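Local coordinates for lithostathine (Homo sapiens, PDB 1QDD), which might inhibit spontaneous calcium carbonate precipitation and may be associated with neuronal sprouting and with brain and pancreas regeneration, at residues A[32-37]-A[133-138]; A[51-56]-A[89-94]; A[78-83]-A[114-119]; A[104-109]-A[127-132]. The protein carries 1 engineered substitution. All coordinates share one frame; numbering follows the deposited sequence. Where two conformers were deposited one is given.

Contact 1 of 4, residues A[32-37]-A[133-138]; sequences RETWVD and EDKFSF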
# COMPACT_ATOMS: atom_id res chain seq x y z
N ARG A 32 -11.81 -2.86 7.84
CA ARG A 32 -11.14 -4.16 7.88
C ARG A 32 -11.69 -5.08 6.82
O ARG A 32 -12.87 -5.45 6.81
CB ARG A 32 -11.29 -4.75 9.29
CG ARG A 32 -10.60 -3.93 10.37
CD ARG A 32 -11.50 -2.85 10.96
NE ARG A 32 -10.99 -2.40 12.24
CZ ARG A 32 -9.94 -1.62 12.45
NH1 ARG A 32 -9.25 -1.14 11.43
NH2 ARG A 32 -9.59 -1.33 13.70
N GLU A 33 -10.88 -5.36 5.81
CA GLU A 33 -11.23 -6.14 4.64
C GLU A 33 -10.14 -7.17 4.33
O GLU A 33 -8.99 -6.97 4.74
CB GLU A 33 -11.42 -5.25 3.41
CG GLU A 33 -12.46 -4.15 3.51
CD GLU A 33 -13.90 -4.60 3.37
OE1 GLU A 33 -14.21 -5.75 3.00
OE2 GLU A 33 -14.80 -3.76 3.61
N THR A 34 -10.49 -8.23 3.61
CA THR A 34 -9.48 -9.16 3.12
C THR A 34 -8.54 -8.46 2.13
O THR A 34 -8.89 -7.40 1.59
CB THR A 34 -10.11 -10.39 2.44
OG1 THR A 34 -10.78 -9.93 1.27
CG2 THR A 34 -11.06 -11.14 3.35
N TRP A 35 -7.38 -9.05 1.84
CA TRP A 35 -6.44 -8.41 0.92
C TRP A 35 -7.05 -8.14 -0.45
O TRP A 35 -6.94 -7.04 -0.99
CB TRP A 35 -5.17 -9.26 0.81
CG TRP A 35 -4.08 -8.66 -0.02
CD1 TRP A 35 -3.01 -7.93 0.42
CD2 TRP A 35 -3.89 -8.77 -1.43
NE1 TRP A 35 -2.19 -7.56 -0.62
CE2 TRP A 35 -2.72 -8.08 -1.77
CE3 TRP A 35 -4.62 -9.41 -2.45
CZ2 TRP A 35 -2.28 -7.95 -3.09
CZ3 TRP A 35 -4.17 -9.29 -3.77
CH2 TRP A 35 -3.01 -8.56 -4.06
N VAL A 36 -7.76 -9.13 -1.01
CA VAL A 36 -8.40 -8.96 -2.32
C VAL A 36 -9.46 -7.87 -2.32
O VAL A 36 -9.56 -7.06 -3.24
CB VAL A 36 -9.00 -10.29 -2.82
CG1 VAL A 36 -9.90 -10.11 -4.05
CG2 VAL A 36 -7.90 -11.29 -3.15
N ASP A 37 -10.30 -7.84 -1.29
CA ASP A 37 -11.37 -6.86 -1.17
C ASP A 37 -10.82 -5.45 -0.95
O ASP A 37 -11.38 -4.48 -1.48
CB ASP A 37 -12.38 -7.25 -0.10
CG ASP A 37 -13.24 -8.45 -0.50
OD1 ASP A 37 -13.24 -8.83 -1.68
OD2 ASP A 37 -13.92 -9.01 0.39
N GLU A 133 -6.67 -14.03 3.89
CA GLU A 133 -8.03 -13.98 4.38
C GLU A 133 -8.18 -13.20 5.68
O GLU A 133 -9.32 -12.99 6.13
CB GLU A 133 -8.59 -15.40 4.55
CG GLU A 133 -8.57 -16.22 3.27
CD GLU A 133 -7.29 -17.00 3.06
OE1 GLU A 133 -6.31 -16.92 3.83
OE2 GLU A 133 -7.24 -17.71 2.03
N ASP A 134 -7.09 -12.74 6.28
CA ASP A 134 -7.18 -11.85 7.44
C ASP A 134 -7.87 -10.54 7.04
O ASP A 134 -7.85 -10.16 5.87
CB ASP A 134 -5.81 -11.55 8.03
CG ASP A 134 -5.19 -12.66 8.86
OD1 ASP A 134 -5.84 -13.70 9.05
OD2 ASP A 134 -4.05 -12.42 9.30
N LYS A 135 -8.50 -9.88 7.99
CA LYS A 135 -9.23 -8.63 7.75
C LYS A 135 -8.56 -7.46 8.44
O LYS A 135 -8.56 -7.33 9.67
CB LYS A 135 -10.71 -8.78 8.17
CG LYS A 135 -11.44 -9.81 7.33
CD LYS A 135 -12.78 -10.24 7.89
CE LYS A 135 -13.29 -11.47 7.14
NZ LYS A 135 -14.67 -11.84 7.54
N PHE A 136 -7.87 -6.63 7.65
CA PHE A 136 -7.08 -5.50 8.12
C PHE A 136 -7.44 -4.20 7.39
O PHE A 136 -8.04 -4.19 6.31
CB PHE A 136 -5.58 -5.77 7.86
CG PHE A 136 -4.94 -6.92 8.57
CD1 PHE A 136 -5.30 -7.31 9.85
CD2 PHE A 136 -3.90 -7.62 7.96
CE1 PHE A 136 -4.69 -8.36 10.49
CE2 PHE A 136 -3.27 -8.67 8.62
CZ PHE A 136 -3.67 -9.05 9.88
N SER A 137 -7.03 -3.08 7.99
CA SER A 137 -7.09 -1.76 7.36
C SER A 137 -6.03 -1.71 6.25
O SER A 137 -5.23 -2.66 6.09
CB SER A 137 -6.84 -0.69 8.40
OG SER A 137 -5.61 -0.95 9.07
N PHE A 138 -5.99 -0.66 5.45
CA PHE A 138 -5.16 -0.64 4.24
C PHE A 138 -4.85 0.74 3.73
O PHE A 138 -5.51 1.74 4.08
CB PHE A 138 -5.88 -1.46 3.13
CG PHE A 138 -7.28 -1.07 2.78
CD1 PHE A 138 -7.56 -0.24 1.70
CD2 PHE A 138 -8.36 -1.58 3.50
CE1 PHE A 138 -8.85 0.06 1.34
CE2 PHE A 138 -9.65 -1.28 3.13
CZ PHE A 138 -9.91 -0.46 2.06

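Contact 2 of 4, residues A[51-56]-A[89-94]; sequences VSVLTQ and WHWSSG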
# COMPACT_ATOMS: atom_id res chain seq x y z
N VAL A 51 -1.19 0.12 -1.96
CA VAL A 51 0.08 0.82 -2.15
C VAL A 51 1.21 -0.12 -2.53
O VAL A 51 1.38 -1.19 -1.96
CB VAL A 51 0.40 1.66 -0.89
CG1 VAL A 51 0.65 0.84 0.35
CG2 VAL A 51 1.57 2.60 -1.12
N SER A 52 2.04 0.35 -3.46
CA SER A 52 3.31 -0.27 -3.83
C SER A 52 4.43 0.61 -3.26
O SER A 52 4.39 1.83 -3.45
CB SER A 52 3.54 -0.38 -5.33
OG SER A 52 2.56 -1.13 -5.99
N VAL A 53 5.33 0.05 -2.49
CA VAL A 53 6.42 0.78 -1.82
C VAL A 53 7.71 0.50 -2.59
O VAL A 53 8.25 -0.60 -2.49
CB VAL A 53 6.53 0.37 -0.35
CG1 VAL A 53 7.58 1.19 0.38
CG2 VAL A 53 5.19 0.47 0.38
N LEU A 54 8.12 1.49 -3.38
CA LEU A 54 9.22 1.29 -4.32
C LEU A 54 10.54 1.88 -3.94
O LEU A 54 11.54 1.57 -4.61
CB LEU A 54 8.74 1.81 -5.69
CG LEU A 54 7.37 1.25 -6.12
CD1 LEU A 54 6.90 1.83 -7.44
CD2 LEU A 54 7.41 -0.27 -6.22
N THR A 55 10.63 2.68 -2.90
CA THR A 55 11.87 3.28 -2.42
C THR A 55 11.79 3.37 -0.89
O THR A 55 10.66 3.37 -0.34
CB THR A 55 12.14 4.70 -2.95
OG1 THR A 55 11.10 5.57 -2.47
CG2 THR A 55 12.24 4.80 -4.47
N GLN A 56 12.90 3.57 -0.23
CA GLN A 56 12.93 3.78 1.22
C GLN A 56 12.16 5.04 1.57
O GLN A 56 11.41 5.05 2.58
CB GLN A 56 14.37 3.87 1.71
CG GLN A 56 14.54 3.78 3.22
CD GLN A 56 16.03 3.82 3.56
OE1 GLN A 56 16.50 4.69 4.28
NE2 GLN A 56 16.80 2.94 2.94
N TRP A 89 7.37 -12.82 -5.23
CA TRP A 89 6.52 -11.71 -4.82
C TRP A 89 6.23 -10.72 -5.92
O TRP A 89 7.08 -10.38 -6.75
CB TRP A 89 7.15 -10.98 -3.62
CG TRP A 89 7.40 -11.90 -2.46
CD1 TRP A 89 8.54 -12.60 -2.19
CD2 TRP A 89 6.45 -12.28 -1.45
NE1 TRP A 89 8.36 -13.38 -1.08
CE2 TRP A 89 7.08 -13.22 -0.61
CE3 TRP A 89 5.13 -11.94 -1.18
CZ2 TRP A 89 6.44 -13.79 0.49
CZ3 TRP A 89 4.48 -12.50 -0.09
CH2 TRP A 89 5.15 -13.43 0.72
N HIS A 90 4.99 -10.22 -6.00
CA HIS A 90 4.58 -9.24 -6.97
C HIS A 90 3.71 -8.15 -6.35
O HIS A 90 2.95 -8.40 -5.41
CB HIS A 90 3.70 -9.86 -8.08
CG HIS A 90 4.42 -10.84 -8.95
ND1 HIS A 90 5.02 -10.50 -10.14
CD2 HIS A 90 4.63 -12.17 -8.78
CE1 HIS A 90 5.58 -11.59 -10.66
NE2 HIS A 90 5.36 -12.60 -9.86
N TRP A 91 3.78 -6.94 -6.88
CA TRP A 91 2.91 -5.83 -6.49
C TRP A 91 1.63 -5.93 -7.30
O TRP A 91 1.67 -6.18 -8.53
CB TRP A 91 3.54 -4.45 -6.76
CG TRP A 91 4.68 -4.11 -5.85
CD1 TRP A 91 6.00 -4.04 -6.20
CD2 TRP A 91 4.64 -3.84 -4.45
NE1 TRP A 91 6.78 -3.74 -5.10
CE2 TRP A 91 5.95 -3.60 -4.00
CE3 TRP A 91 3.60 -3.75 -3.51
CZ2 TRP A 91 6.27 -3.35 -2.68
CZ3 TRP A 91 3.91 -3.50 -2.18
CH2 TRP A 91 5.23 -3.30 -1.78
N SER A 92 0.46 -5.70 -6.72
CA SER A 92 -0.82 -5.76 -7.43
C SER A 92 -0.86 -4.73 -8.55
O SER A 92 -1.57 -4.97 -9.55
CB SER A 92 -1.99 -5.60 -6.47
OG SER A 92 -2.03 -4.33 -5.87
N SER A 93 -0.17 -3.61 -8.47
CA SER A 93 -0.14 -2.62 -9.53
C SER A 93 0.70 -3.04 -10.73
O SER A 93 0.64 -2.35 -11.76
CB SER A 93 0.44 -1.30 -9.02
OG SER A 93 1.81 -1.45 -8.70
N GLY A 94 1.54 -4.05 -10.62
CA GLY A 94 2.40 -4.47 -11.72
C GLY A 94 3.79 -3.88 -11.67
O GLY A 94 4.64 -4.21 -12.52
O HOH W 1 0.36 -2.74 -5.53
O HOH W 2 9.36 -2.76 -4.03

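Contact 3 of 4, residues A[78-83]-A[114-119]; sequences IGLHDP and YCVSLT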
# COMPACT_ATOMS: atom_id res chain seq x y z
N ILE A 78 -0.52 -3.78 2.48
CA ILE A 78 0.16 -3.19 1.33
C ILE A 78 -0.05 -4.16 0.15
O ILE A 78 -0.54 -5.27 0.32
CB ILE A 78 1.62 -2.81 1.54
CG1 ILE A 78 2.50 -4.03 1.85
CG2 ILE A 78 1.73 -1.77 2.66
CD1 ILE A 78 3.98 -3.72 1.91
N GLY A 79 0.30 -3.73 -1.07
CA GLY A 79 0.01 -4.50 -2.27
C GLY A 79 0.86 -5.69 -2.66
O GLY A 79 0.75 -6.11 -3.83
N LEU A 80 1.70 -6.21 -1.80
CA LEU A 80 2.61 -7.30 -2.15
C LEU A 80 1.99 -8.65 -1.83
O LEU A 80 1.40 -8.82 -0.75
CB LEU A 80 3.96 -7.12 -1.44
CG LEU A 80 5.16 -7.87 -2.04
CD1 LEU A 80 5.64 -7.23 -3.34
CD2 LEU A 80 6.33 -7.90 -1.06
N HIS A 81 2.09 -9.61 -2.74
CA HIS A 81 1.53 -10.95 -2.53
C HIS A 81 2.32 -11.98 -3.33
O HIS A 81 3.12 -11.63 -4.21
CB HIS A 81 0.04 -10.99 -2.83
CG HIS A 81 -0.34 -10.85 -4.27
ND1 HIS A 81 -1.28 -11.69 -4.85
CD2 HIS A 81 0.03 -9.98 -5.23
CE1 HIS A 81 -1.44 -11.33 -6.12
NE2 HIS A 81 -0.65 -10.32 -6.39
N ASP A 82 2.12 -13.25 -3.02
CA ASP A 82 2.79 -14.41 -3.63
C ASP A 82 1.71 -15.22 -4.32
O ASP A 82 1.16 -16.16 -3.73
CB ASP A 82 3.49 -15.19 -2.52
CG ASP A 82 4.20 -16.47 -2.93
OD1 ASP A 82 4.30 -16.69 -4.16
OD2 ASP A 82 4.62 -17.24 -2.03
N PRO A 83 1.33 -14.86 -5.54
CA PRO A 83 0.20 -15.47 -6.21
C PRO A 83 0.30 -16.94 -6.56
O PRO A 83 -0.77 -17.59 -6.55
CB PRO A 83 -0.02 -14.62 -7.45
CG PRO A 83 1.29 -13.96 -7.71
CD PRO A 83 1.93 -13.77 -6.36
N TYR A 114 0.83 -15.52 2.41
CA TYR A 114 0.91 -15.19 0.98
C TYR A 114 0.57 -13.74 0.66
O TYR A 114 0.59 -13.34 -0.52
CB TYR A 114 0.09 -16.20 0.14
CG TYR A 114 0.56 -17.63 0.37
CD1 TYR A 114 -0.24 -18.55 1.03
CD2 TYR A 114 1.82 -18.05 -0.05
CE1 TYR A 114 0.19 -19.85 1.25
CE2 TYR A 114 2.26 -19.35 0.18
CZ TYR A 114 1.44 -20.23 0.83
OH TYR A 114 1.89 -21.52 1.05
N CYS A 115 0.23 -12.90 1.64
CA CYS A 115 -0.08 -11.48 1.49
C CYS A 115 0.74 -10.74 2.53
O CYS A 115 1.21 -11.36 3.51
CB CYS A 115 -1.56 -11.19 1.65
SG CYS A 115 -2.56 -11.72 0.22
N VAL A 116 1.03 -9.46 2.36
CA VAL A 116 1.93 -8.71 3.22
C VAL A 116 1.31 -7.50 3.92
O VAL A 116 0.57 -6.71 3.31
CB VAL A 116 3.15 -8.24 2.38
CG1 VAL A 116 4.16 -7.48 3.23
CG2 VAL A 116 3.83 -9.44 1.73
N SER A 117 1.62 -7.38 5.22
CA SER A 117 1.19 -6.23 6.01
C SER A 117 2.37 -5.49 6.62
O SER A 117 3.44 -6.06 6.88
CB SER A 117 0.25 -6.70 7.12
OG SER A 117 0.91 -7.54 8.05
N LEU A 118 2.16 -4.22 6.95
CA LEU A 118 3.04 -3.39 7.76
C LEU A 118 2.70 -3.57 9.25
O LEU A 118 1.51 -3.65 9.59
CB LEU A 118 2.87 -1.92 7.43
CG LEU A 118 3.13 -1.49 5.98
CD1 LEU A 118 2.66 -0.06 5.75
CD2 LEU A 118 4.59 -1.64 5.62
N THR A 119 3.70 -3.60 10.11
CA THR A 119 3.46 -3.88 11.53
C THR A 119 3.66 -2.65 12.40
O THR A 119 4.63 -1.89 12.28
CB THR A 119 4.36 -5.04 12.01
OG1 THR A 119 5.73 -4.68 11.84
CG2 THR A 119 4.09 -6.33 11.24

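Contact 4 of 4, residues A[104-109]-A[127-132]; sequences IGAPSS and WKDVPC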
# COMPACT_ATOMS: atom_id res chain seq x y z
N ILE A 104 12.01 -9.20 11.15
CA ILE A 104 12.71 -10.36 11.68
C ILE A 104 11.93 -11.64 11.44
O ILE A 104 10.74 -11.71 11.75
CB ILE A 104 12.96 -10.16 13.20
CG1 ILE A 104 13.91 -8.99 13.44
CG2 ILE A 104 13.49 -11.44 13.84
CD1 ILE A 104 13.97 -8.47 14.86
N GLY A 105 12.55 -12.64 10.81
CA GLY A 105 11.92 -13.93 10.57
C GLY A 105 10.98 -14.00 9.38
O GLY A 105 10.29 -15.00 9.17
N ALA A 106 10.91 -12.92 8.60
CA ALA A 106 10.04 -12.85 7.43
C ALA A 106 10.75 -12.86 6.12
O ALA A 106 11.77 -12.24 6.20
CB ALA A 106 9.08 -11.66 7.53
N PRO A 107 10.16 -13.37 5.06
CA PRO A 107 9.05 -14.24 4.92
C PRO A 107 9.25 -15.62 5.54
O PRO A 107 10.36 -16.14 5.46
CB PRO A 107 8.66 -14.29 3.46
CG PRO A 107 9.90 -13.92 2.72
CD PRO A 107 10.79 -13.33 3.74
N SER A 108 8.22 -16.17 6.18
CA SER A 108 8.33 -17.47 6.85
C SER A 108 8.28 -18.64 5.88
O SER A 108 7.54 -18.61 4.90
CB SER A 108 7.21 -17.61 7.89
OG SER A 108 7.39 -18.81 8.64
N SER A 109 9.03 -19.70 6.18
CA SER A 109 9.00 -20.91 5.38
C SER A 109 8.25 -22.03 6.11
O SER A 109 7.78 -22.97 5.49
CB SER A 109 10.42 -21.38 5.05
OG SER A 109 11.12 -21.71 6.24
N TRP A 127 7.80 -5.33 7.18
CA TRP A 127 6.80 -6.17 6.57
C TRP A 127 6.71 -7.57 7.17
O TRP A 127 7.73 -8.15 7.55
CB TRP A 127 7.16 -6.35 5.09
CG TRP A 127 7.33 -5.12 4.25
CD1 TRP A 127 7.05 -3.83 4.57
CD2 TRP A 127 7.82 -5.07 2.89
NE1 TRP A 127 7.33 -2.97 3.53
CE2 TRP A 127 7.80 -3.73 2.49
CE3 TRP A 127 8.26 -6.06 2.01
CZ2 TRP A 127 8.22 -3.34 1.21
CZ3 TRP A 127 8.68 -5.67 0.74
CH2 TRP A 127 8.65 -4.33 0.37
N LYS A 128 5.51 -8.13 7.19
CA LYS A 128 5.28 -9.50 7.63
C LYS A 128 4.34 -10.19 6.66
O LYS A 128 3.37 -9.60 6.21
CB LYS A 128 4.65 -9.47 9.02
CG LYS A 128 4.22 -10.75 9.69
CD LYS A 128 3.89 -10.44 11.14
CE LYS A 128 2.45 -10.03 11.38
NZ LYS A 128 2.17 -10.17 12.85
N ASP A 129 4.61 -11.46 6.34
CA ASP A 129 3.74 -12.31 5.55
C ASP A 129 2.64 -12.91 6.42
O ASP A 129 2.96 -13.46 7.48
CB ASP A 129 4.51 -13.43 4.84
CG ASP A 129 5.33 -14.33 5.72
OD1 ASP A 129 6.12 -13.81 6.53
OD2 ASP A 129 5.21 -15.58 5.62
N VAL A 130 1.40 -12.83 6.02
CA VAL A 130 0.23 -13.30 6.77
C VAL A 130 -0.80 -13.91 5.83
O VAL A 130 -0.72 -13.71 4.61
CB VAL A 130 -0.44 -12.12 7.52
CG1 VAL A 130 0.37 -11.59 8.69
CG2 VAL A 130 -0.72 -10.97 6.55
N PRO A 131 -1.80 -14.62 6.34
CA PRO A 131 -2.84 -15.19 5.50
C PRO A 131 -3.63 -14.09 4.80
O PRO A 131 -4.06 -13.10 5.41
CB PRO A 131 -3.73 -15.95 6.49
CG PRO A 131 -2.83 -16.25 7.65
CD PRO A 131 -1.92 -15.04 7.76
N CYS A 132 -3.93 -14.26 3.52
CA CYS A 132 -4.65 -13.29 2.72
C CYS A 132 -6.10 -13.09 3.15
O CYS A 132 -6.72 -12.07 2.79
CB CYS A 132 -4.61 -13.70 1.24
SG CYS A 132 -2.95 -13.69 0.50

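Contact 1 of 4, residues A[32-37]-A[133-138]
Strands 24-33 and 136-143, the antiparallel partners that bring the two ends of the C-type lectin domain together, meet here through E33 and F136. The two residues form a hydrogen-bonded pair: E33 N reaches F136 O at 3.1 Å and almost straight (170°), and F136 N returns a 3.1 Å bond to E33 O. Both donors stand well above the carbonyl planes, 45° out for the first, so neither bond uses a lone pair direction. CA-H...O contacts flank the pair: K135 CA lies 3.4 Å from E33 O, and T34 CA 3.3 Å from D134 O. The latter carries the contact past the strand to the start of helix 35-44, where T34 occupies the N-cap position and its OG1 accepts a weak bond from D37 N. On the sheet itself, E33 lays its CG obliquely beside F138 CE2 at 4.0 Å, and the phenyl ring of F138 continues toward A38 and C42 of the helix. R32 leaves its strand alongside K135, its CB 3.8 Å from K135 O. A bend at its second torsion (chi2 89°) then carries the guanidinium to S137, whose CB lies at the edge of that group, 3.9 Å from R32 NH1. D73 ties the two together in polar terms, its carboxylate forming a salt bridge with R32 NH2 and accepting a hydrogen bond from S137 OG.

Contact 2 of 4, residues A[51-56]-A[89-94]
The indole of W91 is covered on one face by the backbone of 51-56: S52 CA stands 3.7 Å from the centroid of its six-membered ring, a CH-pi contact 20° off the normal, and V53 N lies over the same face nearer the rim, 3.4 Å from W91 CH2. L80 of strand 80-81 lies against the opposite face. At the edge, in the ring plane, sits a water that accepts from W91 NE1 at 3.0 Å and donates to V53 O, so the buried N-H is satisfied through a single bridge. L54 comes to the pyrrole end obliquely, its CD2 3.7 Å from W91 NE1, the two side chains running past each other in opposite directions.

A second polar group lies beside this packing. In one of its two conformers S52 turns its OG beside its own backbone N (chi1 -59°), which brings the hydroxyl 2.8 Å from S93 OG. A second water joins S52 OG to S92 OG and S93 N, while S93 OG is also bonded to S95. In that conformer the serines share a small network at the type I turn from W91 to G94.

Strand 90-91 pairs with strand 80-81, and I78 also packs on W91. From this small sheet the buried tryptophan projects against the loop between strand 49-50 and helix 56-68 of the C-type lectin domain.

Contact 3 of 4, residues A[78-83]-A[114-119]
The shortest polar bond between these segments runs from D82 N to Y114 O, 2.9 Å long, with an N-H...O angle of 158°. H81 crowds the same oxygen, its CA 3.3 Å away in a CH...O contact. Beyond it the carboxylate of D82, with CG anti to the backbone N (chi1 177°), swings across to the tyrosine: D82 OD2 meets the edge of the Y114 ring in plane, 3.5 Å from CD2. That oxygen has a stronger partner in the salt bridge with R87, and OD1 accepts from N86 N, so the acid is held in place from the loop behind it. K85 adds a cation-pi contact to the Y114 ring.

Two further bonds stitch the strands. I78 N points nearly straight to V116 O (3.2 Å, 173°), whereas V116 N to L80 O is weak. Between that weak bond and the one from D82 N to Y114 O, H81 and C115 form a non-hydrogen-bonded antiparallel pair, and H81 CB lies 4.1 Å from C115 SG.

The apolar side chains interlock on the buried side. V116 sits alongside L80, CG2 to CB 3.9 Å, the two pointing the same way. I78 crosses V116 obliquely and meets L118 at about a right angle, its CG2 3.6 Å from L118 CG. W127 packs on all four of these residues.

The chain turns a corner at G79, within the sequence W77-I78-G79-L80, the WIGL motif of C-type lectins, and Y114 with C115 makes a classic beta bulge against V130 on the next strand.

Contact 4 of 4, residues A[104-109]-A[127-132]
Hydrogen bonding between S108 and D129 carries the polar part of this contact. The backbone N-H of S108 is shared by both carboxylate oxygens of D129, 3.2 Å to OD1 and 3.1 Å to OD2, the second bond being weak. OD1 is met on its syn side, with the donor 34° out of the carboxylate plane. D129 reaches this position by setting CG between its backbone N and carbonyl carbon (chi1 56°), which turns the acid across to the opposing loop.

A salt bridge and a further hydrogen bond hold the same group. D129 OD2 also accepts from G113 N and pairs with R87, whose guanidinium reaches S108 O as well. One arginine therefore clasps both sides of the contact, and the gathering of donors would be expected to favour the charged form of the acid.

Van der Waals contact supplies the rest. A106 points its methyl at the strand, CB lying 3.8 Å from W127 O and equally 3.8 Å from D129 OD1. P107, preceded by a cis peptide bond, brings its CA within 3.4 Å of D129 OD1. A106-P107-S108 and W127-K128-D129 probably occupy the places of the EPN and WND motifs of calcium-binding C-type lectins; here the aspartate is taken by R87, G113 N and S108 N.

P107 continues outward onto W89 and W102, while W127 turns from the loop toward V116, L118 and I78. With A106 beside K128 and P107 beside D129, the loop lies along strand 127-130, itself paired with strand 115-119.

How the contacts relate
Contacts 3 and 4 lie closest, their centres about 8 Å apart, and are joined covalently: the C115-C132 disulfide links strand 115-119 to the end of segment 127-132. W35 of contact 1 packs on that sulfur, CG to C115 SG 3.4 Å, and stacks on H81, while its NE1 hydrogen-bonds to I78 O at 3.0 Å. Contact 2 meets contact 3 around G79, where backbone hydrogen bonds run from G79 N to V51 O and from S92 N to G79 O, both 2.9 Å. Contacts 1 and 2 stand farthest apart, about 17 Å between centres. W91 and W127 touch, connecting contacts 2 and 4. The glycan on T5 belongs to the N-terminal peptide, outside all four contacts.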